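Local structure of DNA/pantothenate metabolism flavoprotein (Streptomyces sparsogenes DSM 40356, 7CFU) at residues Gly27-Phe32 and Val56-Ala61; Val136-Met141 and Gly182-Phe187. The protein probably catalyses FMN-dependent decarboxylation of cysteine in a biosynthetic pathway, using flavin mononucleotide bound where its subunits meet. All coordinates share one frame; numbering follows the deposited sequence.

Interaction 1: Gly27-Phe32 and Val56-Ala61. With FMN (flavin mononucleotide), chain Y.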
# COMPACT_ATOMS: atom_id res chain seq x y z
N GLY A 27 -24.05 -17.68 -14.34
CA GLY A 27 -22.83 -17.80 -13.55
C GLY A 27 -21.65 -18.31 -14.37
O GLY A 27 -21.79 -19.25 -15.16
N VAL A 28 -20.47 -17.73 -14.13
CA VAL A 28 -19.26 -18.05 -14.89
C VAL A 28 -18.18 -18.49 -13.91
O VAL A 28 -17.82 -17.75 -12.99
CB VAL A 28 -18.76 -16.86 -15.73
CG1 VAL A 28 -17.51 -17.25 -16.50
CG2 VAL A 28 -19.83 -16.36 -16.69
N CYS A 29 -17.65 -19.69 -14.12
CA CYS A 29 -16.59 -20.22 -13.27
C CYS A 29 -15.25 -20.16 -14.00
O CYS A 29 -15.18 -19.93 -15.21
CB CYS A 29 -16.91 -21.65 -12.84
SG CYS A 29 -18.50 -21.83 -12.00
N GLY A 30 -14.18 -20.38 -13.24
CA GLY A 30 -12.83 -20.27 -13.78
C GLY A 30 -12.40 -21.48 -14.59
O GLY A 30 -11.56 -22.27 -14.14
N SER A 31 -12.98 -21.63 -15.78
CA SER A 31 -12.66 -22.72 -16.70
C SER A 31 -12.07 -22.15 -17.99
O SER A 31 -12.36 -21.01 -18.36
CB SER A 31 -13.92 -23.55 -17.01
OG SER A 31 -13.78 -24.27 -18.23
N PHE A 32 -11.25 -22.96 -18.67
CA PHE A 32 -10.81 -22.61 -20.03
C PHE A 32 -11.96 -22.13 -20.89
O PHE A 32 -11.79 -21.24 -21.73
CB PHE A 32 -10.15 -23.80 -20.73
CG PHE A 32 -8.76 -24.13 -20.25
CD1 PHE A 32 -7.70 -23.29 -20.56
CD2 PHE A 32 -8.52 -25.28 -19.54
CE1 PHE A 32 -6.42 -23.60 -20.13
CE2 PHE A 32 -7.24 -25.60 -19.11
CZ PHE A 32 -6.19 -24.75 -19.41
N VAL A 56 -22.76 -13.46 -12.88
CA VAL A 56 -22.00 -13.62 -11.64
C VAL A 56 -20.74 -14.40 -11.97
O VAL A 56 -20.82 -15.47 -12.59
CB VAL A 56 -22.82 -14.34 -10.55
CG1 VAL A 56 -22.01 -14.46 -9.25
CG2 VAL A 56 -24.11 -13.63 -10.29
N MET A 57 -19.58 -13.86 -11.60
CA MET A 57 -18.30 -14.52 -11.82
C MET A 57 -17.71 -14.97 -10.49
O MET A 57 -17.78 -14.25 -9.49
CB MET A 57 -17.30 -13.60 -12.52
CG MET A 57 -17.76 -13.07 -13.87
SD MET A 57 -16.45 -12.13 -14.64
CE MET A 57 -15.44 -13.43 -15.34
N THR A 58 -17.15 -16.18 -10.47
CA THR A 58 -16.32 -16.56 -9.35
C THR A 58 -15.05 -15.70 -9.34
O THR A 58 -14.70 -15.07 -10.34
CB THR A 58 -15.95 -18.04 -9.42
OG1 THR A 58 -15.03 -18.27 -10.51
CG2 THR A 58 -17.19 -18.86 -9.64
N ALA A 59 -14.38 -15.67 -8.18
CA ALA A 59 -13.12 -14.93 -8.09
C ALA A 59 -12.12 -15.46 -9.11
O ALA A 59 -11.33 -14.69 -9.67
CB ALA A 59 -12.55 -15.00 -6.68
N GLN A 60 -12.12 -16.78 -9.34
CA GLN A 60 -11.19 -17.35 -10.30
C GLN A 60 -11.54 -16.96 -11.73
O GLN A 60 -10.65 -16.63 -12.53
CB GLN A 60 -11.16 -18.88 -10.15
CG GLN A 60 -10.30 -19.59 -11.18
CD GLN A 60 -8.82 -19.53 -10.86
OE1 GLN A 60 -8.34 -18.58 -10.22
NE2 GLN A 60 -8.08 -20.56 -11.28
N ALA A 61 -12.83 -16.99 -12.09
CA ALA A 61 -13.22 -16.53 -13.42
C ALA A 61 -12.79 -15.09 -13.64
O ALA A 61 -12.24 -14.74 -14.70
CB ALA A 61 -14.73 -16.67 -13.60
N1 FMN Y . -11.08 -26.38 -13.64
C2 FMN Y . -12.10 -27.12 -14.20
O2 FMN Y . -12.77 -27.85 -13.48
N3 FMN Y . -12.36 -27.04 -15.55
C4 FMN Y . -11.59 -26.22 -16.35
O4 FMN Y . -11.83 -26.15 -17.56
C4A FMN Y . -10.56 -25.48 -15.79
N5 FMN Y . -9.79 -24.65 -16.57
C5A FMN Y . -8.78 -23.90 -16.00
C6 FMN Y . -8.01 -23.07 -16.80
C7 FMN Y . -7.00 -22.32 -16.24
C7M FMN Y . -6.17 -21.41 -17.11
C8 FMN Y . -6.74 -22.40 -14.87
C8M FMN Y . -5.62 -21.58 -14.28
C9 FMN Y . -7.50 -23.24 -14.07
C9A FMN Y . -8.53 -23.99 -14.63
N10 FMN Y . -9.30 -24.84 -13.85
C10 FMN Y . -10.32 -25.56 -14.43
C1' FMN Y . -9.06 -24.95 -12.38
C2' FMN Y . -10.05 -24.04 -11.67
O2' FMN Y . -9.90 -22.70 -12.14
C3' FMN Y . -9.86 -24.17 -10.16
O3' FMN Y . -10.31 -25.44 -9.75
C4' FMN Y . -10.55 -23.04 -9.37
O4' FMN Y . -10.29 -23.21 -7.99
C5' FMN Y . -12.05 -23.04 -9.61
O5' FMN Y . -12.61 -21.87 -9.05
P FMN Y . -14.17 -21.56 -9.18
O1P FMN Y . -14.63 -20.85 -7.93
O2P FMN Y . -14.37 -20.77 -10.43
O3P FMN Y . -14.99 -22.83 -9.28
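Val28 and Met57 lie side by side on neighbouring parallel strands, joined where Val28 N gives a hydrogen bond to Val56 O (2.8 Å) and Val28 O takes one from Thr58 N. Beyond this pairing the two chains stay close, Gly30 lying against the first turn of the helix, and FMN binds along the junction. The methyl of Ala61 packs on the Val28-Cys29 backbone, CB 3.3 Å from Val28 O, while Thr58 uses one hydroxyl twice: OG1 donates to FMN O2P (2.6 Å) and accepts from Ala61 N, which caps the helix starting at Ala59. Gly30 N reaches the same phosphate oxygen almost straight (2.8 Å, N-H...O 169°), so O2P is gripped from both segments.

Gln60 carries the grip on to the ribityl chain. Its CB lies near FMN O5'; CG, anti to the backbone N (chi1 175°), lies between Gly30 CA (3.7 Å) and FMN O2', where a beta carbon on Gly30 would collide with it. A bend at chi2 (79°) keeps CD beside O2' (3.6 Å), and NE2 then donates to that oxygen (2.9 Å). The hydroxyl in turn donates to Gly30 O, and is thus fixed between the two segments. Farther along, Ser31 OG and Phe32 N hold flavin O4 and N5, and flavin C6 sits 3.4 Å above the plane of the Phe32 ring, over its centre. Trp82 and Gly89 of a third subunit pack on Gln60 and Phe32.

The result is the Rossmann-like beta-alpha-beta flavin site of the Flavoprotein family: strand-end loop and helix N-terminus clasp the phosphate.

Interaction 2: Val136-Met141 and Gly182-Phe187. With FMN (flavin mononucleotide), chain Y.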
# COMPACT_ATOMS: atom_id res chain seq x y z
N VAL A 136 -29.58 -24.78 -15.49
CA VAL A 136 -28.74 -25.57 -16.38
C VAL A 136 -27.28 -25.39 -15.96
O VAL A 136 -26.81 -24.25 -15.83
CB VAL A 136 -28.94 -25.13 -17.85
CG1 VAL A 136 -27.97 -25.87 -18.76
CG2 VAL A 136 -30.40 -25.33 -18.28
N ILE A 137 -26.58 -26.50 -15.79
CA ILE A 137 -25.16 -26.52 -15.41
C ILE A 137 -24.39 -27.19 -16.53
O ILE A 137 -24.67 -28.35 -16.88
CB ILE A 137 -24.94 -27.24 -14.07
CG1 ILE A 137 -25.76 -26.58 -12.96
CG2 ILE A 137 -23.48 -27.34 -13.70
CD1 ILE A 137 -25.78 -27.37 -11.67
N ALA A 138 -23.40 -26.48 -17.08
CA ALA A 138 -22.60 -26.96 -18.20
C ALA A 138 -21.14 -27.05 -17.77
O ALA A 138 -20.35 -26.13 -18.02
CB ALA A 138 -22.76 -26.06 -19.43
N PRO A 139 -20.75 -28.15 -17.13
CA PRO A 139 -19.37 -28.28 -16.64
C PRO A 139 -18.39 -28.51 -17.77
O PRO A 139 -18.72 -29.08 -18.81
CB PRO A 139 -19.44 -29.50 -15.71
CG PRO A 139 -20.59 -30.30 -16.22
CD PRO A 139 -21.60 -29.28 -16.72
N VAL A 140 -17.15 -28.04 -17.56
CA VAL A 140 -16.05 -28.28 -18.48
C VAL A 140 -14.81 -28.64 -17.68
O VAL A 140 -14.49 -27.97 -16.69
CB VAL A 140 -15.77 -27.08 -19.39
CG1 VAL A 140 -14.64 -27.41 -20.35
CG2 VAL A 140 -17.02 -26.68 -20.15
N MET A 141 -14.09 -29.67 -18.12
CA MET A 141 -12.86 -30.14 -17.50
C MET A 141 -12.28 -31.20 -18.42
O MET A 141 -12.96 -31.69 -19.33
CB MET A 141 -13.12 -30.72 -16.10
CG MET A 141 -13.89 -32.05 -16.11
SD MET A 141 -14.61 -32.46 -14.50
CE MET A 141 -16.03 -31.38 -14.52
N GLY A 182 -11.10 -30.30 -22.05
CA GLY A 182 -12.50 -30.44 -22.39
C GLY A 182 -13.07 -29.24 -23.11
O GLY A 182 -12.44 -28.19 -23.27
N SER A 183 -14.31 -29.40 -23.58
CA SER A 183 -15.04 -28.31 -24.20
C SER A 183 -16.51 -28.44 -23.83
O SER A 183 -16.97 -29.49 -23.39
CB SER A 183 -14.88 -28.29 -25.72
OG SER A 183 -15.34 -29.50 -26.28
N LEU A 184 -17.23 -27.34 -24.03
CA LEU A 184 -18.64 -27.27 -23.66
C LEU A 184 -19.46 -28.28 -24.45
O LEU A 184 -19.25 -28.49 -25.65
CB LEU A 184 -19.17 -25.86 -23.91
CG LEU A 184 -18.76 -24.81 -22.88
CD1 LEU A 184 -18.83 -23.42 -23.50
CD2 LEU A 184 -19.71 -24.90 -21.70
N GLY A 185 -20.42 -28.91 -23.76
CA GLY A 185 -21.35 -29.81 -24.41
C GLY A 185 -22.39 -29.06 -25.20
O GLY A 185 -22.25 -27.87 -25.50
N ASP A 186 -23.47 -29.77 -25.54
CA ASP A 186 -24.55 -29.20 -26.35
C ASP A 186 -25.55 -28.53 -25.42
O ASP A 186 -26.59 -29.08 -25.06
CB ASP A 186 -25.20 -30.27 -27.22
CG ASP A 186 -24.28 -30.78 -28.31
OD1 ASP A 186 -23.59 -29.94 -28.94
OD2 ASP A 186 -24.24 -32.01 -28.54
N PHE A 187 -25.23 -27.29 -25.06
CA PHE A 187 -26.02 -26.55 -24.09
C PHE A 187 -27.21 -25.85 -24.71
O PHE A 187 -28.16 -25.52 -23.99
CB PHE A 187 -25.14 -25.51 -23.38
CG PHE A 187 -24.48 -24.53 -24.32
CD1 PHE A 187 -25.16 -23.41 -24.77
CD2 PHE A 187 -23.18 -24.73 -24.74
CE1 PHE A 187 -24.56 -22.51 -25.64
CE2 PHE A 187 -22.57 -23.83 -25.60
CZ PHE A 187 -23.26 -22.73 -26.05
N1 FMN Y . -11.08 -26.38 -13.64
C2 FMN Y . -12.10 -27.12 -14.20
O2 FMN Y . -12.77 -27.85 -13.48
N3 FMN Y . -12.36 -27.04 -15.55
C4 FMN Y . -11.59 -26.22 -16.35
O4 FMN Y . -11.83 -26.15 -17.56
C4A FMN Y . -10.56 -25.48 -15.79
N5 FMN Y . -9.79 -24.65 -16.57
C5A FMN Y . -8.78 -23.90 -16.00
C6 FMN Y . -8.01 -23.07 -16.80
C7 FMN Y . -7.00 -22.32 -16.24
C7M FMN Y . -6.17 -21.41 -17.11
C8 FMN Y . -6.74 -22.40 -14.87
C8M FMN Y . -5.62 -21.58 -14.28
C9 FMN Y . -7.50 -23.24 -14.07
C9A FMN Y . -8.53 -23.99 -14.63
N10 FMN Y . -9.30 -24.84 -13.85
C10 FMN Y . -10.32 -25.56 -14.43
C1' FMN Y . -9.06 -24.95 -12.38
C2' FMN Y . -10.05 -24.04 -11.67
O2' FMN Y . -9.90 -22.70 -12.14
C3' FMN Y . -9.86 -24.17 -10.16
O3' FMN Y . -10.31 -25.44 -9.75
C4' FMN Y . -10.55 -23.04 -9.37
O4' FMN Y . -10.29 -23.21 -7.99
C5' FMN Y . -12.05 -23.04 -9.61
O5' FMN Y . -12.61 -21.87 -9.05
P FMN Y . -14.17 -21.56 -9.18
O1P FMN Y . -14.63 -20.85 -7.93
O2P FMN Y . -14.37 -20.77 -10.43
O3P FMN Y . -14.99 -22.83 -9.28
O HOH W 1 -20.52 -29.02 -20.69
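Val140 meets Leu184 with CG2 on CD2 at 3.6 Å, the two side chains crossing at about a right angle. The other branch, CG1, lies anti to the backbone N (chi1 -178°) and presses on the backbone of Gly182, 3.7 Å from its carbonyl carbon. Leu184 CD2 also reaches Ala138 CB at 4.0 Å, so one methyl closes over two residues. Where the chains run nearly antiparallel, Gly182 CA comes to Met141 O at 3.3 Å in a CA-H...O contact. No direct hydrogen bond joins the segments; a water does instead, donating to Pro139 O and accepting from Gly185 N.

Val140 also turns its carbonyl to the flavin: FMN N3 donates to Val140 O (2.6 Å, N-H...O 162°), while Met141 CB packs near FMN N3 and O2, displaced from the ring plane. An alanine in place of Val140 would probably leave a gap beside Leu184 CD2 and the Gly182 backbone, and could let the carbonyl that holds FMN N3 shift.

Outward, Leu105 of strand 101-107 packs on Ala138, Leu184 and Phe187, helix 109-117 and Trp146 of helix 143-146 close over Pro139 and Met141, and the 182-187 loop leads into the C-terminal helix 187-199.

Overall arrangement
Following the chain, strand 23-28 runs out into the turn that follows Val28, helix 37-48 crosses over, and strand 52-57 returns to pair with it: interaction 1 closes this first beta-alpha-beta unit. Only after central strand 101-107 does the chain reach strand 135-139 and then, beyond strand 164-165, the loop at 182-187 that completes interaction 2. The two closures follow in series, neither nested nor crossed. Their centres are about 13 Å apart, and both reach the same parallel sheet, with strand 101-107 between strands 23-28 and 135-139. They touch where Ser31 OG packs on Val140 CB (3.6 Å), and one FMN spans both: interaction 1 holds its phosphate, ribityl chain and flavin O4 and N5, interaction 2 its N3.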